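Local coordinates for peroxisomal acyl-coenzyme A oxidase 1 (PDB 1W07), which catalyses the FAD-dependent, oxygen-consuming desaturation of long- and medium-chain acyl-CoAs to 2-trans-enoyl-CoAs in peroxisomal beta-oxidation, releasing hydrogen peroxide, at residues I23-S28 against F607-H612; T287-A292 against R345-W350. The protein carries 1 engineered substitution. All blocks are in the same frame, centred on the assembly; numbering follows the deposited sequence.

Contact 1. Residues I23-S28 against F607-H612; sequences IVWAGS and FNYTDH
Tyr-609 OH has two hydrogen-bond partners, a water 2.7 Å away that links it to Trp-25 and Ser-297 OG of helix 278-309. That water lies in the plane of the indole, at its edge, and accepts the N-H of Trp-25 NE1 at 2.8 Å. Trp-25 NE1 and Tyr-609 OH are themselves 4.4 Å apart, so the water joins them. Trp-25 stands near the end of helix 18-26, and with CG anti to its backbone N (chi1 -177°) the indole reaches out to Phe-607. Phe-607 sets CD2 over one indole face, 3.7 Å from Trp-25 CE2, with the six-membered ring of Trp-25 and the phenyl oblique at 48°. Farther along the same ring system, Phe-607 CA makes a CH-pi contact 4.3 Å from the centroid of the five-membered ring. Phe-607 CB, in turn, rests on one face of the Tyr-609 ring, offset toward its rim. Arg-345 forms a cation-pi pair with the indole, and Tyr-342 meets it edge-to-face. With an alanine in place of Trp-25 the indole N-H is gone, and the water would probably be held less firmly at Tyr-609 OH while a gap opened beside Phe-607. This is a buried aromatic cluster with a water bridging indole and phenol, joining the N-terminal helical region of the acyl-CoA oxidase fold to its C-terminal helical part.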
loop_
_atom_site.group_PDB
_atom_site.type_symbol
_atom_site.label_atom_id
_atom_site.label_comp_id
_atom_site.label_asym_id
_atom_site.label_seq_id
_atom_site.Cartn_x
_atom_site.Cartn_y
_atom_site.Cartn_z
ATOM N N ILE B 23 -28.116 10.946 7.209
ATOM C CA ILE B 23 -28.342 12.311 6.728
ATOM C C ILE B 23 -27.104 13.174 6.976
ATOM O O ILE B 23 -26.762 14.034 6.166
ATOM C CB ILE B 23 -29.542 12.954 7.443
ATOM C CG1 ILE B 23 -30.792 12.087 7.228
ATOM C CG2 ILE B 23 -29.747 14.387 6.940
ATOM C CD1 ILE B 23 -31.132 11.865 5.770
ATOM N N VAL B 24 -26.446 12.949 8.106
ATOM C CA VAL B 24 -25.239 13.692 8.442
ATOM C C VAL B 24 -24.170 13.437 7.373
ATOM O O VAL B 24 -23.534 14.368 6.878
ATOM C CB VAL B 24 -24.664 13.244 9.815
ATOM C CG1 VAL B 24 -23.332 13.932 10.071
ATOM C CG2 VAL B 24 -25.654 13.551 10.935
ATOM N N TRP B 25 -23.982 12.168 7.022
ATOM C CA TRP B 25 -22.976 11.773 6.033
ATOM C C TRP B 25 -23.263 12.360 4.652
ATOM O O TRP B 25 -22.351 12.826 3.967
ATOM C CB TRP B 25 -22.883 10.237 5.947
ATOM C CG TRP B 25 -21.826 9.735 4.992
ATOM C CD1 TRP B 25 -22.007 9.282 3.715
ATOM C CD2 TRP B 25 -20.410 9.704 5.234
ATOM N NE1 TRP B 25 -20.786 8.975 3.147
ATOM C CE2 TRP B 25 -19.794 9.225 4.059
ATOM C CE3 TRP B 25 -19.606 10.038 6.333
ATOM C CZ2 TRP B 25 -18.404 9.073 3.949
ATOM C CZ3 TRP B 25 -18.230 9.889 6.225
ATOM C CH2 TRP B 25 -17.643 9.408 5.035
ATOM N N ALA B 26 -24.534 12.339 4.263
ATOM C CA ALA B 26 -24.963 12.858 2.973
ATOM C C ALA B 26 -24.843 14.374 2.930
ATOM O O ALA B 26 -24.641 14.958 1.865
ATOM C CB ALA B 26 -26.408 12.443 2.693
ATOM N N GLY B 27 -24.974 15.010 4.089
ATOM C CA GLY B 27 -24.877 16.456 4.146
ATOM C C GLY B 27 -26.231 17.135 4.250
ATOM O O GLY B 27 -26.323 18.255 4.750
ATOM N N SER B 28 -27.277 16.471 3.761
ATOM C CA SER B 28 -28.646 16.999 3.811
ATOM C C SER B 28 -29.610 15.884 3.418
ATOM O O SER B 28 -29.180 14.821 2.967
ATOM C CB SER B 28 -28.817 18.177 2.845
ATOM O OG SER B 28 -28.819 17.755 1.490
ATOM N N PHE B 607 -23.129 5.091 5.884
ATOM C CA PHE B 607 -22.629 5.452 4.550
ATOM C C PHE B 607 -23.707 5.136 3.514
ATOM O O PHE B 607 -23.733 5.714 2.425
ATOM C CB PHE B 607 -21.354 4.652 4.237
ATOM C CG PHE B 607 -20.234 4.868 5.231
ATOM C CD1 PHE B 607 -19.254 3.898 5.427
ATOM C CD2 PHE B 607 -20.151 6.056 5.960
ATOM C CE1 PHE B 607 -18.202 4.112 6.341
ATOM C CE2 PHE B 607 -19.112 6.280 6.870
ATOM C CZ PHE B 607 -18.134 5.302 7.060
ATOM N N ASN B 608 -24.589 4.202 3.870
ATOM C CA ASN B 608 -25.687 3.812 2.996
ATOM C C ASN B 608 -25.260 3.235 1.643
ATOM O O ASN B 608 -25.926 3.446 0.627
ATOM C CB ASN B 608 -26.619 5.005 2.775
ATOM C CG ASN B 608 -27.945 4.590 2.216
ATOM O OD1 ASN B 608 -28.572 3.670 2.731
ATOM N ND2 ASN B 608 -28.389 5.260 1.159
ATOM N N TYR B 609 -24.153 2.503 1.634
ATOM C CA TYR B 609 -23.635 1.900 0.409
ATOM C C TYR B 609 -24.371 0.617 0.046
ATOM O O TYR B 609 -24.685 -0.189 0.926
ATOM C CB TYR B 609 -22.141 1.586 0.576
ATOM C CG TYR B 609 -21.238 2.797 0.596
ATOM C CD1 TYR B 609 -20.088 2.816 1.384
ATOM C CD2 TYR B 609 -21.514 3.921 -0.195
ATOM C CE1 TYR B 609 -19.227 3.925 1.391
ATOM C CE2 TYR B 609 -20.652 5.041 -0.191
ATOM C CZ TYR B 609 -19.510 5.026 0.607
ATOM O OH TYR B 609 -18.628 6.095 0.620
ATOM N N THR B 610 -24.641 0.425 -1.243
ATOM C CA THR B 610 -25.315 -0.788 -1.708
ATOM C C THR B 610 -24.214 -1.842 -1.869
ATOM O O THR B 610 -23.033 -1.495 -1.970
ATOM C CB THR B 610 -25.957 -0.602 -3.108
ATOM O OG1 THR B 610 -24.920 -0.360 -4.070
ATOM C CG2 THR B 610 -26.964 0.567 -3.115
ATOM N N ASP B 611 -24.580 -3.120 -1.892
ATOM C CA ASP B 611 -23.583 -4.169 -2.067
ATOM C C ASP B 611 -22.977 -4.044 -3.455
ATOM O O ASP B 611 -21.794 -4.344 -3.666
ATOM C CB ASP B 611 -24.213 -5.551 -1.916
ATOM C CG ASP B 611 -24.339 -5.982 -0.467
ATOM O OD1 ASP B 611 -23.676 -5.378 0.403
ATOM O OD2 ASP B 611 -25.090 -6.937 -0.208
ATOM N N HIS B 612 -23.792 -3.609 -4.412
ATOM C CA HIS B 612 -23.313 -3.444 -5.778
ATOM C C HIS B 612 -22.171 -2.434 -5.822
ATOM O O HIS B 612 -21.158 -2.670 -6.480
ATOM C CB HIS B 612 -24.448 -2.983 -6.700
ATOM C CG HIS B 612 -24.002 -2.631 -8.084
ATOM N ND1 HIS B 612 -23.459 -1.405 -8.399
ATOM C CD2 HIS B 612 -23.999 -3.350 -9.231
ATOM C CE1 HIS B 612 -23.142 -1.382 -9.682
ATOM N NE2 HIS B 612 -23.458 -2.551 -10.210
HETATM O O HOH W 1 -19.840 8.551 0.530
#

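Contact 2. Residues T287-A292 against R345-W350; sequences TIVADA and RFVGEW
Two long helices, 278-309 and 328-363, pack almost antiparallel here in the C-alpha1 region of the oxidase, through small residues and two valines. The local axes approach to 8.3 Å with 159° between their directions, and no hydrogen bond joins segments 287-292 and 345-350. Backbones come nearest where Ala-290 CA lies 5.0 Å from Gly-348 CA. A side chain on Gly-348 would point at the other helix, its CB falling 3.7 Å from Ala-290 CA, consistent with the lack of a side chain helping the backbones to come this close. Beside the glycine, Val-289 sends CG1 across to CG1 of Val-347 at 3.9 Å, and the two side chains cross at about a right angle. CG1 of Val-289 is anti to its backbone N (chi1 179°), which also carries it to 4.2 Å from Gly-348 CA. CG1 of Val-347 sits between its own N and carbonyl carbon (chi1 82°), bringing that methyl to the valine opposite. Arg-345 leaves its helix away from the partner, yet its guanidinium bends back: NH1 bonds to Ser-293 OG and Asn-294 OD1, while NE holds the backbone oxygen of Trp-25. Ser-293 OG also bonds to Ala-290 O. Ile-288 and Ala-292 pack against helix 370-398, Ile-288 also touching the probable proton acceptor Glu-424, whereas Phe-346 and Trp-350 meet Phe-535 and Lys-534 of helix 516-538.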
loop_
_atom_site.group_PDB
_atom_site.type_symbol
_atom_site.label_atom_id
_atom_site.label_comp_id
_atom_site.label_asym_id
_atom_site.label_seq_id
_atom_site.Cartn_x
_atom_site.Cartn_y
_atom_site.Cartn_z
ATOM N N THR B 287 -12.891 18.724 -4.720
ATOM C CA THR B 287 -13.536 17.481 -5.127
ATOM C C THR B 287 -12.652 16.301 -4.714
ATOM O O THR B 287 -13.159 15.255 -4.312
ATOM C CB THR B 287 -13.783 17.432 -6.658
ATOM O OG1 THR B 287 -12.535 17.320 -7.355
ATOM C CG2 THR B 287 -14.493 18.697 -7.122
ATOM N N ILE B 288 -11.333 16.473 -4.807
ATOM C CA ILE B 288 -10.388 15.425 -4.416
ATOM C C ILE B 288 -10.520 15.139 -2.910
ATOM O O ILE B 288 -10.603 13.990 -2.484
ATOM C CB ILE B 288 -8.932 15.853 -4.763
ATOM C CG1 ILE B 288 -8.762 15.918 -6.284
ATOM C CG2 ILE B 288 -7.917 14.885 -4.167
ATOM C CD1 ILE B 288 -7.448 16.513 -6.711
ATOM N N VAL B 289 -10.554 16.186 -2.102
ATOM C CA VAL B 289 -10.696 16.008 -0.667
ATOM C C VAL B 289 -12.017 15.292 -0.393
ATOM O O VAL B 289 -12.082 14.346 0.396
ATOM C CB VAL B 289 -10.683 17.359 0.074
ATOM C CG1 VAL B 289 -10.860 17.128 1.540
ATOM C CG2 VAL B 289 -9.370 18.090 -0.190
ATOM N N ALA B 290 -13.078 15.732 -1.057
ATOM C CA ALA B 290 -14.383 15.112 -0.873
ATOM C C ALA B 290 -14.319 13.647 -1.285
ATOM O O ALA B 290 -14.937 12.784 -0.656
ATOM C CB ALA B 290 -15.440 15.853 -1.690
ATOM N N ASP B 291 -13.552 13.360 -2.334
ATOM C CA ASP B 291 -13.398 11.993 -2.830
ATOM C C ASP B 291 -12.690 11.111 -1.805
ATOM O O ASP B 291 -12.962 9.913 -1.712
ATOM C CB ASP B 291 -12.599 12.002 -4.132
ATOM C CG ASP B 291 -13.424 11.586 -5.312
ATOM O OD1 ASP B 291 -13.969 10.455 -5.287
ATOM O OD2 ASP B 291 -13.538 12.385 -6.269
ATOM N N ALA B 292 -11.773 11.704 -1.043
ATOM C CA ALA B 292 -11.045 10.967 -0.016
ATOM C C ALA B 292 -11.991 10.303 0.978
ATOM O O ALA B 292 -11.831 9.125 1.296
ATOM C CB ALA B 292 -10.087 11.903 0.725
ATOM N N ARG B 345 -14.752 13.963 5.705
ATOM C CA ARG B 345 -16.059 14.339 5.161
ATOM C C ARG B 345 -16.393 15.790 5.617
ATOM O O ARG B 345 -16.759 16.651 4.810
ATOM C CB ARG B 345 -17.107 13.361 5.711
ATOM C CG ARG B 345 -18.468 13.433 5.060
ATOM C CD ARG B 345 -18.361 12.970 3.630
ATOM N NE ARG B 345 -19.666 12.686 3.060
ATOM C CZ ARG B 345 -19.838 12.045 1.910
ATOM N NH1 ARG B 345 -18.784 11.619 1.215
ATOM N NH2 ARG B 345 -21.062 11.833 1.450
ATOM N N PHE B 346 -16.249 16.056 6.917
ATOM C CA PHE B 346 -16.545 17.380 7.468
ATOM C C PHE B 346 -15.567 18.453 6.957
ATOM O O PHE B 346 -15.975 19.583 6.649
ATOM C CB PHE B 346 -16.533 17.309 9.003
ATOM C CG PHE B 346 -17.601 16.391 9.579
ATOM C CD1 PHE B 346 -17.367 15.663 10.744
ATOM C CD2 PHE B 346 -18.831 16.237 8.937
ATOM C CE1 PHE B 346 -18.338 14.788 11.256
ATOM C CE2 PHE B 346 -19.811 15.370 9.434
ATOM C CZ PHE B 346 -19.560 14.639 10.600
ATOM N N VAL B 347 -14.289 18.106 6.850
ATOM C CA VAL B 347 -13.333 19.080 6.356
ATOM C C VAL B 347 -13.655 19.340 4.886
ATOM O O VAL B 347 -13.401 20.420 4.361
ATOM C CB VAL B 347 -11.863 18.591 6.524
ATOM C CG1 VAL B 347 -11.473 17.651 5.393
ATOM C CG2 VAL B 347 -10.927 19.794 6.593
ATOM N N GLY B 348 -14.238 18.342 4.234
ATOM C CA GLY B 348 -14.613 18.487 2.840
ATOM C C GLY B 348 -15.794 19.431 2.727
ATOM O O GLY B 348 -15.910 20.192 1.760
ATOM N N GLU B 349 -16.685 19.385 3.714
ATOM C CA GLU B 349 -17.856 20.265 3.711
ATOM C C GLU B 349 -17.366 21.703 3.826
ATOM O O GLU B 349 -17.858 22.594 3.127
ATOM C CB GLU B 349 -18.772 19.964 4.906
ATOM C CG GLU B 349 -19.785 18.834 4.687
ATOM C CD GLU B 349 -20.562 18.482 5.961
ATOM O OE1 GLU B 349 -20.772 19.374 6.813
ATOM O OE2 GLU B 349 -20.980 17.315 6.101
ATOM N N TRP B 350 -16.405 21.918 4.728
ATOM C CA TRP B 350 -15.842 23.243 4.957
ATOM C C TRP B 350 -15.148 23.750 3.696
ATOM O O TRP B 350 -15.312 24.908 3.317
ATOM C CB TRP B 350 -14.843 23.202 6.116
ATOM C CG TRP B 350 -14.148 24.513 6.337
ATOM C CD1 TRP B 350 -14.667 25.627 6.942
ATOM C CD2 TRP B 350 -12.827 24.869 5.916
ATOM N NE1 TRP B 350 -13.748 26.654 6.918
ATOM C CE2 TRP B 350 -12.610 26.217 6.295
ATOM C CE3 TRP B 350 -11.801 24.182 5.252
ATOM C CZ2 TRP B 350 -11.409 26.887 6.030
ATOM C CZ3 TRP B 350 -10.602 24.854 4.986
ATOM C CH2 TRP B 350 -10.419 26.189 5.377
#

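Overall arrangement
From the N terminus, the chain reaches 23-28 at the end of helix 18-26 and then runs through the first helices and the beta-rich middle domain before entering helix 278-309. A non-helical connection leads back into helix 328-363, closing contact 2 over 52 intervening residues. Contact 1 closes only when the chain has passed through the later helices to 607-612, so contact 2 is nested inside its much larger loop. The two centres are 14 Å apart, and the contacts touch where Arg-345 meets the backbone of Trp-25 and Val-24 packs on Phe-346. Together they join the N-terminal helices and the C-terminal helical region to the helix pair 278-309 and 328-363.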